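MgGH51 (Meripilus giganteus, PDB 6ZPV) probably hydrolyses terminal alpha-L-arabinofuranosyl residues from arabinose-containing polysaccharides, as a fungal alpha-L-arabinofuranosidase of glycoside hydrolase family GH51. Local coordinates at residues L82-P87 / V178-A183; P121-F126 / T152-T157; V348-F353 / E427-A432; Y397-Y402 / A412-G417. All blocks are in the same frame, centred on the assembly; numbering follows the deposited sequence.

Interaction 1: L82-P87 / V178-A183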
loop_
_atom_site.group_PDB
_atom_site.type_symbol
_atom_site.label_atom_id
_atom_site.label_comp_id
_atom_site.label_asym_id
_atom_site.label_seq_id
_atom_site.Cartn_x
_atom_site.Cartn_y
_atom_site.Cartn_z
ATOM N N LEU A 82 15.566 -23.561 9.300
ATOM C CA LEU A 82 14.886 -24.796 8.900
ATOM C C LEU A 82 15.917 -25.929 9.009
ATOM O O LEU A 82 16.896 -25.947 8.258
ATOM C CB LEU A 82 14.321 -24.648 7.502
ATOM C CG LEU A 82 13.590 -25.844 6.957
ATOM C CD1 LEU A 82 12.291 -26.088 7.728
ATOM C CD2 LEU A 82 13.307 -25.660 5.468
ATOM N N GLN A 83 15.639 -26.876 9.871
ATOM C CA GLN A 83 16.439 -28.095 9.986
ATOM C C GLN A 83 15.796 -29.159 9.073
ATOM O O GLN A 83 14.643 -29.577 9.303
ATOM C CB GLN A 83 16.454 -28.569 11.437
ATOM C CG GLN A 83 17.248 -29.845 11.616
ATOM C CD GLN A 83 17.101 -30.312 13.047
ATOM O OE1 GLN A 83 17.993 -30.021 13.882
ATOM N NE2 GLN A 83 15.937 -30.910 13.348
ATOM N N PHE A 84 16.547 -29.557 8.065
ATOM C CA PHE A 84 16.166 -30.532 7.024
ATOM C C PHE A 84 16.973 -31.807 7.179
ATOM O O PHE A 84 18.183 -31.774 7.157
ATOM C CB PHE A 84 16.419 -29.911 5.647
ATOM C CG PHE A 84 16.429 -30.877 4.491
ATOM C CD1 PHE A 84 15.278 -31.541 4.089
ATOM C CD2 PHE A 84 17.596 -31.154 3.822
ATOM C CE1 PHE A 84 15.306 -32.424 3.024
ATOM C CE2 PHE A 84 17.617 -32.030 2.725
ATOM C CZ PHE A 84 16.449 -32.641 2.326
ATOM N N SER A 85 16.292 -32.935 7.333
ATOM C CA SER A 85 16.982 -34.235 7.476
ATOM C C SER A 85 16.402 -35.235 6.470
ATOM O O SER A 85 15.171 -35.259 6.255
ATOM C CB SER A 85 16.854 -34.768 8.879
ATOM O OG SER A 85 17.491 -33.892 9.804
ATOM N N VAL A 86 17.244 -36.069 5.924
ATOM C CA VAL A 86 16.862 -37.154 5.010
ATOM C C VAL A 86 17.056 -38.475 5.779
ATOM O O VAL A 86 18.159 -38.761 6.234
ATOM C CB VAL A 86 17.729 -37.169 3.748
ATOM C CG1 VAL A 86 17.330 -38.304 2.833
ATOM C CG2 VAL A 86 17.674 -35.817 3.036
ATOM N N PRO A 87 16.002 -39.275 5.970
ATOM C CA PRO A 87 16.182 -40.563 6.635
ATOM C C PRO A 87 17.186 -41.450 5.919
ATOM O O PRO A 87 17.446 -41.334 4.720
ATOM C CB PRO A 87 14.790 -41.170 6.552
ATOM C CG PRO A 87 13.858 -39.970 6.563
ATOM C CD PRO A 87 14.592 -38.993 5.660
ATOM N N VAL A 178 13.321 -26.913 -3.037
ATOM C CA VAL A 178 14.741 -27.220 -2.812
ATOM C C VAL A 178 14.836 -28.723 -2.648
ATOM O O VAL A 178 14.102 -29.282 -1.809
ATOM C CB VAL A 178 15.287 -26.500 -1.575
ATOM C CG1 VAL A 178 16.731 -26.868 -1.318
ATOM C CG2 VAL A 178 15.104 -25.002 -1.690
ATOM N N THR A 179 15.688 -29.395 -3.405
ATOM C CA THR A 179 15.898 -30.850 -3.253
ATOM C C THR A 179 17.383 -31.181 -3.315
ATOM O O THR A 179 18.184 -30.519 -3.989
ATOM C CB THR A 179 15.121 -31.644 -4.305
ATOM O OG1 THR A 179 15.532 -31.330 -5.625
ATOM C CG2 THR A 179 13.643 -31.482 -4.176
ATOM N N ILE A 180 17.677 -32.349 -2.738
ATOM C CA ILE A 180 18.930 -33.088 -3.042
ATOM C C ILE A 180 18.510 -34.513 -3.446
ATOM O O ILE A 180 17.363 -34.953 -3.248
ATOM C CB ILE A 180 19.901 -33.084 -1.842
ATOM C CG1 ILE A 180 19.343 -33.789 -0.608
ATOM C CG2 ILE A 180 20.377 -31.698 -1.526
ATOM C CD1 ILE A 180 20.340 -33.925 0.524
ATOM N N ASP A 181 19.463 -35.249 -3.970
ATOM C CA ASP A 181 19.289 -36.650 -4.297
ATOM C C ASP A 181 19.252 -37.430 -2.989
ATOM O O ASP A 181 20.200 -37.415 -2.193
ATOM C CB ASP A 181 20.413 -37.106 -5.226
ATOM C CG ASP A 181 20.294 -38.517 -5.690
ATOM O OD1 ASP A 181 20.237 -39.424 -4.835
ATOM O OD2 ASP A 181 20.314 -38.750 -6.937
ATOM N N GLY A 182 18.141 -38.138 -2.743
ATOM C CA GLY A 182 17.940 -38.853 -1.468
ATOM C C GLY A 182 18.872 -40.014 -1.231
ATOM O O GLY A 182 19.108 -40.382 -0.080
ATOM N N ALA A 183 19.387 -40.606 -2.297
ATOM C CA ALA A 183 20.383 -41.681 -2.138
ATOM C C ALA A 183 21.715 -41.056 -1.712
ATOM O O ALA A 183 22.329 -41.500 -0.713
ATOM C CB ALA A 183 20.518 -42.510 -3.409
#

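Interaction 2: P121-F126 / T152-T157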
loop_
_atom_site.group_PDB
_atom_site.type_symbol
_atom_site.label_atom_id
_atom_site.label_comp_id
_atom_site.label_asym_id
_atom_site.label_seq_id
_atom_site.Cartn_x
_atom_site.Cartn_y
_atom_site.Cartn_z
ATOM N N PRO A 121 25.376 -28.710 9.943
ATOM C CA PRO A 121 25.715 -28.524 11.360
ATOM C C PRO A 121 26.786 -29.495 11.884
ATOM O O PRO A 121 27.516 -29.161 12.804
ATOM C CB PRO A 121 24.379 -28.695 12.105
ATOM C CG PRO A 121 23.459 -29.417 11.111
ATOM C CD PRO A 121 23.939 -28.994 9.762
ATOM N N THR A 122 26.920 -30.653 11.263
ATOM C CA THR A 122 27.979 -31.634 11.524
ATOM C C THR A 122 28.622 -31.971 10.193
ATOM O O THR A 122 27.944 -32.417 9.263
ATOM C CB THR A 122 27.415 -32.878 12.219
ATOM O OG1 THR A 122 26.659 -32.552 13.368
ATOM C CG2 THR A 122 28.493 -33.869 12.553
ATOM N N SER A 123 29.909 -31.754 10.087
ATOM C CA SER A 123 30.639 -32.057 8.857
ATOM C C SER A 123 30.383 -33.503 8.416
ATOM O O SER A 123 30.416 -34.409 9.252
ATOM C CB SER A 123 32.131 -31.869 9.066
ATOM O OG SER A 123 32.883 -31.979 7.868
ATOM N N SER A 124 30.203 -33.694 7.146
ATOM C CA SER A 124 29.962 -35.018 6.558
ATOM C C SER A 124 30.650 -35.165 5.215
ATOM O O SER A 124 31.088 -34.177 4.635
ATOM C CB SER A 124 28.471 -35.331 6.405
ATOM O OG SER A 124 28.021 -34.725 5.190
ATOM N N SER A 125 30.661 -36.390 4.738
ATOM C CA SER A 125 31.235 -36.674 3.389
ATOM C C SER A 125 30.211 -36.461 2.262
ATOM O O SER A 125 30.523 -36.769 1.098
ATOM C CB SER A 125 31.746 -38.068 3.318
ATOM O OG SER A 125 30.689 -39.002 3.559
ATOM N N PHE A 126 29.078 -35.826 2.519
ATOM C CA PHE A 126 28.103 -35.583 1.427
ATOM C C PHE A 126 28.807 -34.912 0.270
ATOM O O PHE A 126 29.519 -33.909 0.416
ATOM C CB PHE A 126 26.946 -34.691 1.915
ATOM C CG PHE A 126 25.961 -34.419 0.809
ATOM C CD1 PHE A 126 25.026 -35.386 0.461
ATOM C CD2 PHE A 126 25.992 -33.261 0.074
ATOM C CE1 PHE A 126 24.164 -35.174 -0.603
ATOM C CE2 PHE A 126 25.109 -33.027 -0.969
ATOM C CZ PHE A 126 24.200 -33.994 -1.308
ATOM N N THR A 152 31.274 -30.915 3.968
ATOM C CA THR A 152 32.345 -30.229 4.739
ATOM C C THR A 152 32.052 -28.732 4.869
ATOM O O THR A 152 32.808 -28.042 5.574
ATOM C CB THR A 152 33.693 -30.512 4.090
ATOM O OG1 THR A 152 33.598 -30.263 2.690
ATOM C CG2 THR A 152 34.139 -31.963 4.322
ATOM N N THR A 153 30.999 -28.239 4.217
ATOM C CA THR A 153 30.660 -26.799 4.321
ATOM C C THR A 153 29.875 -26.589 5.631
ATOM O O THR A 153 28.624 -26.711 5.627
ATOM C CB THR A 153 29.963 -26.322 3.047
ATOM O OG1 THR A 153 30.872 -26.465 1.961
ATOM C CG2 THR A 153 29.493 -24.890 3.187
ATOM N N THR A 154 30.586 -26.295 6.689
ATOM C CA THR A 154 30.049 -26.088 8.029
ATOM C C THR A 154 29.832 -24.594 8.321
ATOM O O THR A 154 29.193 -24.275 9.325
ATOM C CB THR A 154 31.011 -26.709 9.053
ATOM O OG1 THR A 154 32.312 -26.193 8.837
ATOM C CG2 THR A 154 30.995 -28.221 8.941
ATOM N N LYS A 155 30.326 -23.717 7.468
ATOM C CA LYS A 155 30.081 -22.261 7.594
ATOM C C LYS A 155 28.820 -21.898 6.798
ATOM O O LYS A 155 28.615 -22.398 5.698
ATOM C CB LYS A 155 31.283 -21.500 7.007
ATOM C CG LYS A 155 32.572 -21.692 7.806
ATOM C CD LYS A 155 33.823 -20.958 7.288
ATOM N N TRP A 156 28.059 -20.953 7.327
ATOM C CA TRP A 156 26.912 -20.421 6.580
ATOM C C TRP A 156 27.356 -19.930 5.205
ATOM O O TRP A 156 28.270 -19.062 5.123
ATOM C CB TRP A 156 26.256 -19.292 7.369
ATOM C CG TRP A 156 25.371 -19.767 8.480
ATOM C CD1 TRP A 156 25.580 -19.599 9.819
ATOM C CD2 TRP A 156 24.083 -20.391 8.329
ATOM N NE1 TRP A 156 24.526 -20.133 10.529
ATOM C CE2 TRP A 156 23.593 -20.597 9.637
ATOM C CE3 TRP A 156 23.300 -20.812 7.222
ATOM C CZ2 TRP A 156 22.348 -21.147 9.867
ATOM C CZ3 TRP A 156 22.079 -21.390 7.467
ATOM C CH2 TRP A 156 21.581 -21.522 8.772
ATOM N N THR A 157 26.640 -20.384 4.185
ATOM C CA THR A 157 27.013 -20.107 2.799
ATOM C C THR A 157 25.750 -19.734 2.003
ATOM O O THR A 157 24.757 -20.449 2.108
ATOM C CB THR A 157 27.647 -21.377 2.230
ATOM O OG1 THR A 157 28.822 -21.710 3.010
ATOM C CG2 THR A 157 28.062 -21.223 0.767
HETATM O O HOH W 1 34.689 -29.668 7.501
#

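Interaction 3: V348-F353 / E427-A432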
loop_
_atom_site.group_PDB
_atom_site.type_symbol
_atom_site.label_atom_id
_atom_site.label_comp_id
_atom_site.label_asym_id
_atom_site.label_seq_id
_atom_site.Cartn_x
_atom_site.Cartn_y
_atom_site.Cartn_z
ATOM N N VAL A 348 2.233 12.718 12.936
ATOM C CA VAL A 348 2.716 12.399 14.292
ATOM C C VAL A 348 1.752 11.363 14.881
ATOM O O VAL A 348 0.672 11.717 15.421
ATOM C CB VAL A 348 2.847 13.682 15.114
ATOM C CG1 VAL A 348 3.300 13.370 16.540
ATOM C CG2 VAL A 348 3.798 14.642 14.423
ATOM N N GLY A 349 2.119 10.086 14.791
ATOM C CA GLY A 349 1.266 9.015 15.301
ATOM C C GLY A 349 0.231 8.550 14.275
ATOM O O GLY A 349 0.334 8.871 13.080
ATOM N N ASN A 350 -0.723 7.776 14.775
ATOM C CA ASN A 350 -1.886 7.342 13.965
ATOM C C ASN A 350 -3.083 7.326 14.904
ATOM O O ASN A 350 -3.062 6.693 15.979
ATOM C CB ASN A 350 -1.703 5.946 13.386
ATOM C CG ASN A 350 -2.898 5.530 12.560
ATOM O OD1 ASN A 350 -3.176 6.182 11.545
ATOM N ND2 ASN A 350 -3.639 4.501 12.991
ATOM N N GLU A 351 -4.158 8.024 14.475
ATOM C CA GLU A 351 -5.454 7.915 15.198
ATOM C C GLU A 351 -5.244 8.127 16.697
ATOM O O GLU A 351 -5.813 7.402 17.531
ATOM C CB GLU A 351 -6.196 6.629 14.876
ATOM C CG GLU A 351 -6.620 6.545 13.408
ATOM C CD GLU A 351 -7.733 5.570 13.120
ATOM O OE1 GLU A 351 -7.895 4.580 13.903
ATOM O OE2 GLU A 351 -8.444 5.788 12.093
ATOM N N ASP A 352 -4.598 9.249 17.048
ATOM C CA ASP A 352 -4.372 9.555 18.481
ATOM C C ASP A 352 -5.634 10.110 19.142
ATOM O O ASP A 352 -5.622 10.317 20.343
ATOM C CB ASP A 352 -3.154 10.438 18.678
ATOM C CG ASP A 352 -1.893 9.655 18.345
ATOM O OD1 ASP A 352 -1.403 8.908 19.248
ATOM O OD2 ASP A 352 -1.415 9.731 17.196
ATOM N N PHE A 353 -6.741 10.280 18.363
ATOM C CA PHE A 353 -8.031 10.506 19.014
ATOM C C PHE A 353 -8.394 9.393 19.964
ATOM O O PHE A 353 -9.213 9.590 20.877
ATOM C CB PHE A 353 -9.139 10.783 17.991
ATOM C CG PHE A 353 -9.340 9.739 16.949
ATOM C CD1 PHE A 353 -10.061 8.589 17.233
ATOM C CD2 PHE A 353 -8.812 9.893 15.675
ATOM C CE1 PHE A 353 -10.288 7.612 16.272
ATOM C CE2 PHE A 353 -9.043 8.925 14.690
ATOM C CZ PHE A 353 -9.763 7.780 14.998
ATOM N N GLU A 427 -7.603 14.234 4.273
ATOM C CA GLU A 427 -8.573 13.154 4.435
ATOM C C GLU A 427 -7.801 11.846 4.226
ATOM O O GLU A 427 -7.831 11.264 3.120
ATOM C CB GLU A 427 -9.736 13.322 3.467
ATOM C CG GLU A 427 -10.949 12.517 3.891
ATOM C CD GLU A 427 -11.865 13.176 4.897
ATOM O OE1 GLU A 427 -11.679 14.346 5.247
ATOM O OE2 GLU A 427 -12.848 12.471 5.351
ATOM N N GLY A 428 -7.042 11.439 5.259
ATOM C CA GLY A 428 -6.034 10.403 5.070
ATOM C C GLY A 428 -6.548 9.002 4.951
ATOM O O GLY A 428 -5.809 8.099 4.532
ATOM N N GLU A 429 -7.810 8.773 5.372
ATOM C CA GLU A 429 -8.487 7.501 5.124
ATOM C C GLU A 429 -9.964 7.841 4.916
ATOM O O GLU A 429 -10.592 8.438 5.800
ATOM C CB GLU A 429 -8.409 6.550 6.345
ATOM C CG GLU A 429 -6.984 6.155 6.719
ATOM C CD GLU A 429 -6.825 5.308 7.959
ATOM O OE1 GLU A 429 -7.800 4.557 8.321
ATOM O OE2 GLU A 429 -5.763 5.408 8.611
ATOM N N TYR A 430 -10.521 7.314 3.851
ATOM C CA TYR A 430 -11.979 7.318 3.695
ATOM C C TYR A 430 -12.373 6.179 2.785
ATOM O O TYR A 430 -11.640 5.811 1.875
ATOM C CB TYR A 430 -12.547 8.669 3.192
ATOM C CG TYR A 430 -12.135 9.093 1.802
ATOM C CD1 TYR A 430 -10.881 9.595 1.521
ATOM C CD2 TYR A 430 -13.035 8.960 0.744
ATOM C CE1 TYR A 430 -10.522 9.971 0.240
ATOM C CE2 TYR A 430 -12.678 9.319 -0.533
ATOM C CZ TYR A 430 -11.432 9.839 -0.809
ATOM O OH TYR A 430 -11.109 10.221 -2.070
ATOM N N ALA A 431 -13.604 5.687 2.997
ATOM C CA ALA A 431 -14.221 4.716 2.108
ATOM C C ALA A 431 -15.666 4.500 2.540
ATOM O O ALA A 431 -15.989 4.531 3.750
ATOM C CB ALA A 431 -13.542 3.342 2.172
ATOM N N ALA A 432 -16.523 4.238 1.557
ATOM C CA ALA A 432 -17.893 3.733 1.823
ATOM C C ALA A 432 -17.812 2.220 1.955
ATOM O O ALA A 432 -17.530 1.538 0.982
ATOM C CB ALA A 432 -18.822 4.187 0.713
HETATM O O HOH W 2 -5.631 3.921 10.921
#

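Interaction 4: Y397-Y402 / A412-G417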
loop_
_atom_site.group_PDB
_atom_site.type_symbol
_atom_site.label_atom_id
_atom_site.label_comp_id
_atom_site.label_asym_id
_atom_site.label_seq_id
_atom_site.Cartn_x
_atom_site.Cartn_y
_atom_site.Cartn_z
ATOM N N TYR A 397 -4.422 18.717 10.159
ATOM C CA TYR A 397 -5.043 17.554 10.806
ATOM C C TYR A 397 -5.362 16.489 9.752
ATOM O O TYR A 397 -5.739 16.837 8.619
ATOM C CB TYR A 397 -6.364 17.917 11.489
ATOM C CG TYR A 397 -6.211 18.493 12.881
ATOM C CD1 TYR A 397 -6.019 17.636 13.960
ATOM C CD2 TYR A 397 -6.269 19.842 13.177
ATOM C CE1 TYR A 397 -5.906 18.080 15.254
ATOM C CE2 TYR A 397 -6.141 20.304 14.473
ATOM C CZ TYR A 397 -5.965 19.426 15.534
ATOM O OH TYR A 397 -5.920 19.887 16.812
ATOM N N ASP A 398 -5.258 15.215 10.152
ATOM C CA ASP A 398 -5.655 14.044 9.391
ATOM C C ASP A 398 -7.033 13.598 9.879
ATOM O O ASP A 398 -7.193 13.276 11.077
ATOM C CB ASP A 398 -4.640 12.910 9.522
ATOM C CG ASP A 398 -4.950 11.681 8.675
ATOM O OD1 ASP A 398 -5.967 11.759 7.921
ATOM O OD2 ASP A 398 -4.228 10.656 8.796
ATOM N N VAL A 399 -8.014 13.603 8.979
ATOM C CA VAL A 399 -9.417 13.194 9.245
ATOM C C VAL A 399 -9.681 11.875 8.552
ATOM O O VAL A 399 -9.418 11.730 7.335
ATOM C CB VAL A 399 -10.363 14.309 8.739
ATOM C CG1 VAL A 399 -11.806 13.968 8.999
ATOM C CG2 VAL A 399 -10.009 15.661 9.296
ATOM N N HIS A 400 -10.236 10.897 9.280
ATOM C CA HIS A 400 -10.597 9.580 8.732
ATOM C C HIS A 400 -12.102 9.388 8.820
ATOM O O HIS A 400 -12.676 9.698 9.856
ATOM C CB HIS A 400 -9.929 8.439 9.534
ATOM C CG HIS A 400 -8.435 8.496 9.544
ATOM N ND1 HIS A 400 -7.690 7.649 10.348
ATOM C CD2 HIS A 400 -7.555 9.267 8.869
ATOM C CE1 HIS A 400 -6.415 7.932 10.150
ATOM N NE2 HIS A 400 -6.281 8.904 9.264
ATOM N N VAL A 401 -12.716 8.795 7.807
ATOM C CA VAL A 401 -14.150 8.417 7.911
ATOM C C VAL A 401 -14.441 7.156 7.094
ATOM O O VAL A 401 -14.141 7.103 5.890
ATOM C CB VAL A 401 -15.087 9.582 7.547
ATOM C CG1 VAL A 401 -14.944 10.059 6.106
ATOM C CG2 VAL A 401 -16.522 9.196 7.863
ATOM N N TYR A 402 -15.088 6.214 7.733
ATOM C CA TYR A 402 -15.680 5.018 7.117
ATOM C C TYR A 402 -17.167 5.074 7.338
ATOM O O TYR A 402 -17.634 5.223 8.474
ATOM C CB TYR A 402 -15.058 3.764 7.713
ATOM C CG TYR A 402 -13.575 3.663 7.449
ATOM C CD1 TYR A 402 -13.091 3.311 6.211
ATOM C CD2 TYR A 402 -12.675 3.963 8.440
ATOM C CE1 TYR A 402 -11.730 3.261 5.967
ATOM C CE2 TYR A 402 -11.321 3.926 8.186
ATOM C CZ TYR A 402 -10.828 3.582 6.950
ATOM O OH TYR A 402 -9.482 3.467 6.668
ATOM N N ALA A 412 -21.119 15.793 1.299
ATOM C CA ALA A 412 -20.233 16.465 0.327
ATOM C C ALA A 412 -19.943 17.911 0.715
ATOM O O ALA A 412 -18.972 18.474 0.193
ATOM C CB ALA A 412 -20.845 16.415 -1.049
ATOM N N PHE A 413 -20.716 18.506 1.604
ATOM C CA PHE A 413 -20.452 19.850 2.130
ATOM C C PHE A 413 -19.729 19.817 3.467
ATOM O O PHE A 413 -19.667 20.854 4.154
ATOM C CB PHE A 413 -21.738 20.686 2.164
ATOM C CG PHE A 413 -22.206 21.171 0.818
ATOM C CD1 PHE A 413 -22.733 20.313 -0.105
ATOM C CD2 PHE A 413 -22.087 22.515 0.481
ATOM C CE1 PHE A 413 -23.147 20.773 -1.335
ATOM C CE2 PHE A 413 -22.497 22.953 -0.767
ATOM C CZ PHE A 413 -23.013 22.079 -1.699
ATOM N N TYR A 414 -19.073 18.716 3.799
ATOM C CA TYR A 414 -18.359 18.562 5.077
ATOM C C TYR A 414 -17.459 19.768 5.343
ATOM O O TYR A 414 -17.418 20.282 6.478
ATOM C CB TYR A 414 -17.552 17.263 5.074
ATOM C CG TYR A 414 -16.869 16.971 6.382
ATOM C CD1 TYR A 414 -17.513 16.257 7.381
ATOM C CD2 TYR A 414 -15.595 17.368 6.646
ATOM C CE1 TYR A 414 -16.886 15.978 8.594
ATOM C CE2 TYR A 414 -14.963 17.060 7.846
ATOM C CZ TYR A 414 -15.610 16.416 8.827
ATOM O OH TYR A 414 -14.932 16.109 10.020
ATOM N N TYR A 415 -16.671 20.191 4.362
ATOM C CA TYR A 415 -15.644 21.238 4.559
ATOM C C TYR A 415 -16.123 22.656 4.246
ATOM O O TYR A 415 -15.399 23.626 4.556
ATOM C CB TYR A 415 -14.360 20.923 3.806
ATOM C CG TYR A 415 -13.538 19.812 4.422
ATOM C CD1 TYR A 415 -12.795 20.054 5.569
ATOM C CD2 TYR A 415 -13.508 18.543 3.896
ATOM C CE1 TYR A 415 -12.071 19.036 6.182
ATOM C CE2 TYR A 415 -12.781 17.539 4.479
ATOM C CZ TYR A 415 -12.023 17.774 5.602
ATOM O OH TYR A 415 -11.266 16.842 6.268
ATOM N N ASP A 416 -17.314 22.821 3.667
ATOM C CA ASP A 416 -17.718 24.176 3.216
ATOM C C ASP A 416 -17.805 25.167 4.377
ATOM O O ASP A 416 -17.531 26.359 4.123
ATOM C CB ASP A 416 -19.021 24.127 2.453
ATOM C CG ASP A 416 -18.825 23.489 1.104
ATOM O OD1 ASP A 416 -18.632 22.238 1.025
ATOM O OD2 ASP A 416 -18.846 24.209 0.062
ATOM N N GLY A 417 -18.282 24.734 5.535
ATOM C CA GLY A 417 -18.449 25.634 6.662
ATOM C C GLY A 417 -17.224 25.756 7.536
ATOM O O GLY A 417 -17.315 26.486 8.566
#

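Interaction 1: L82-P87 / V178-A183
The ring of Phe84 meets Ile180 at its edge: the terminal methyl CD1 of the isoleucine lies close to the ring plane, with Phe84 CE2 and Ile180 CD1 4.0 Å apart. A second aromatic partner, Phe96 of strand 93-98, meets Phe84 edge-to-face, which helps to fix the rotation of the ring. Phe84 and Ile180 run past each other in opposite directions, so the ring's rim lies along the CG1-CD1 arm of the isoleucine. Ile180 CG1 stands between the backbone N and the carbonyl carbon (chi1 63°), which turns this arm toward the other segment. The same methyl also serves Val86, whose CG2 comes within 4.1 Å of Ile180 CD1. This is facing-sheet packing in a beta-sandwich of two five-stranded antiparallel sheets: strand 80-85 belongs to one sheet and strand 174-181 to the other, and the side-chain contacts between Phe84, Val86 and Ile180 are apolar and buried. The layers draw together toward the strand ends. Phe84 CA and Thr179 CA are 10.3 Å apart, whereas Val86 CA and Gly182 CA are separated by only 6.8 Å. Here the other valine methyl, CG1, rests 4.0 Å from Gly182 O. The chain around this glycine is shaped by an Asx turn, in which Asp181 OD1 accepts a bond from Ala183 N at 2.9 Å and another from Ala184 N.

Interaction 2: P121-F126 / T152-T157
Ser123 and Thr152 bring two irregular loops side by side, with Ser123 CA 4.8 Å from Thr152 CA and neither backbone in a regular helix or strand. Ser124 O and Thr152 N come to 3.3 Å, but the angle is too poor for a hydrogen bond; the backbone pairing is made instead one residue earlier, where Gly151 bonds with both Ser124 and Phe126. The hydroxyl of Ser123 lies over the backbone of the second loop, OG being 3.6 Å from Thr152 CA, and the CG2 methyl of Thr152 closes in alongside. A water joins the two loops at this point: it lies 3.0 Å from Ser123 OG and donates to Thr152 O at 3.1 Å. Thr154 sends its CG2 methyl to 3.8 Å from Ser123 CB; with OG1 placed between the backbone N and the carbonyl carbon (chi1 53°), the methyl is the branch that faces the serine. Both loops cross between the two five-stranded sheets of the beta-sandwich: 121-126 carries the chain from strand 112-119 of one sheet to strand 127-136 of the other, and 152-157 returns it from strand 141-150 to strand 157-163. The contact lies at the surface, where the chain passes between the layers. Ser124 shapes its own loop through an ST turn, OG accepting from Phe126 N at 3.1 Å in a nearly straight bond (166°), and the same hydroxyl is hydrogen-bonded to the side chain of Gln188.

Interaction 3: V348-F353 / E427-A432
Asn350, which follows Gly349 in the loop after strand 345-348, reaches toward Glu429 with its amide. Its CG is anti to the backbone N (chi1 -180°), bringing Asn350 OD1 to 4.0 Å from Glu429 OE2. These are two acceptor oxygens, and the link between the groups, which are nearly coplanar (13° apart), is a water: Asn350 ND2 donates to it at 2.9 Å, and it donates to Glu429 OE2 at 2.8 Å. The amide nitrogen is also bonded to Glu234. Glu351 comes next, with backbone angles of the left-handed region, and its extended side chain crosses that of Glu429 at about a right angle. The two carboxylates, their planes 18° apart, approach to 4.0 Å between Glu351 OE2 and Glu429 OE1; their CD atoms lie 5.2 Å apart. Each has its own partners: His400 bonds Glu351 OE2, while Arg226 and Tyr402 hold the two oxygens of Glu429. This separation and the consecutive Asn350-Glu351 are consistent with the acid/base and nucleophile of retaining clan GH-A enzymes. A glycerol, probably from the crystallisation liquor, is bonded to Glu429 OE1, consistent with a pocket here. The two segments sit at the C-terminal ends of strands 345-348 and 424-432 of the parallel (beta/alpha)8 barrel; strands 378-381 and 396-403 lie between them, and helix 359-373 packs behind Val348.

Interaction 4: Y397-Y402 / A412-G417
Tyr415 OH is hydrogen-bonded to Glu427 OE1 and packs against the isopropyl group of Val399. The valine and the tyrosine come from opposite directions, so the hydroxyl end of the ring meets the branched side chain, with CG2 of Val399 3.5 Å from Tyr415 OH and Val399 CB 3.7 Å from the same oxygen. The other methyl turns to the neighbouring aromatic, Val399 CG1 lying 3.9 Å from Tyr414 OH. The two tyrosines also pack on each other. Tyr414 sets its ring edge over a face of Tyr415, CD2 of Tyr414 standing 3.5 Å above the centre of that ring. Tyr414 CG is anti to the backbone N (chi1 -176°), which carries the ring out toward the strand beside its neighbour. The loop backbone is helical in its angles from Tyr414 to Asp416, and Asp416 N bonds to Phe413 O at 3.1 Å. Around Val399 the strand turns Asp398 and His400 to its other side, where His400 NE2 donates to Asp398 OD2 at 2.7 Å, coming from above the carboxylate plane and 50° out of it. Asp398 OD1 accepts from Gly428 N, so this carboxylate probably orients the imidazole, which in turn bonds Glu351. The side chain of Tyr414 is about 6 Å from a mannose of a bound glycan. Strand 396-403 runs between strands 378-381 and 424-432 of the barrel, and the loop after helix 405-410 packs its tyrosines against Phe463 and Leu467 of helix 454-469.

Overall arrangement
Interactions 1 and 2 belong to the beta-sandwich, interactions 3 and 4 to the barrel, and the two pairs lie on opposite sides of the chain's centre, their centres 49 to 63 Å apart. Within the sandwich, interaction 1 lies in the interlayer core and interaction 2 at the loops on its rim; their centres are 14 Å apart, and Ile180 CD1 touches Phe126 CE1 at 4.2 Å. In the barrel, interactions 3 and 4 have centres 11 Å apart and lie on neighbouring strands, 424-432 and 396-403. Strand 396-403 supplies polar partners to the probable catalytic pocket: Tyr402 OH lies 2.6 Å from Glu429 OE1, and His400 ND1 2.7 Å from Glu351 OE2.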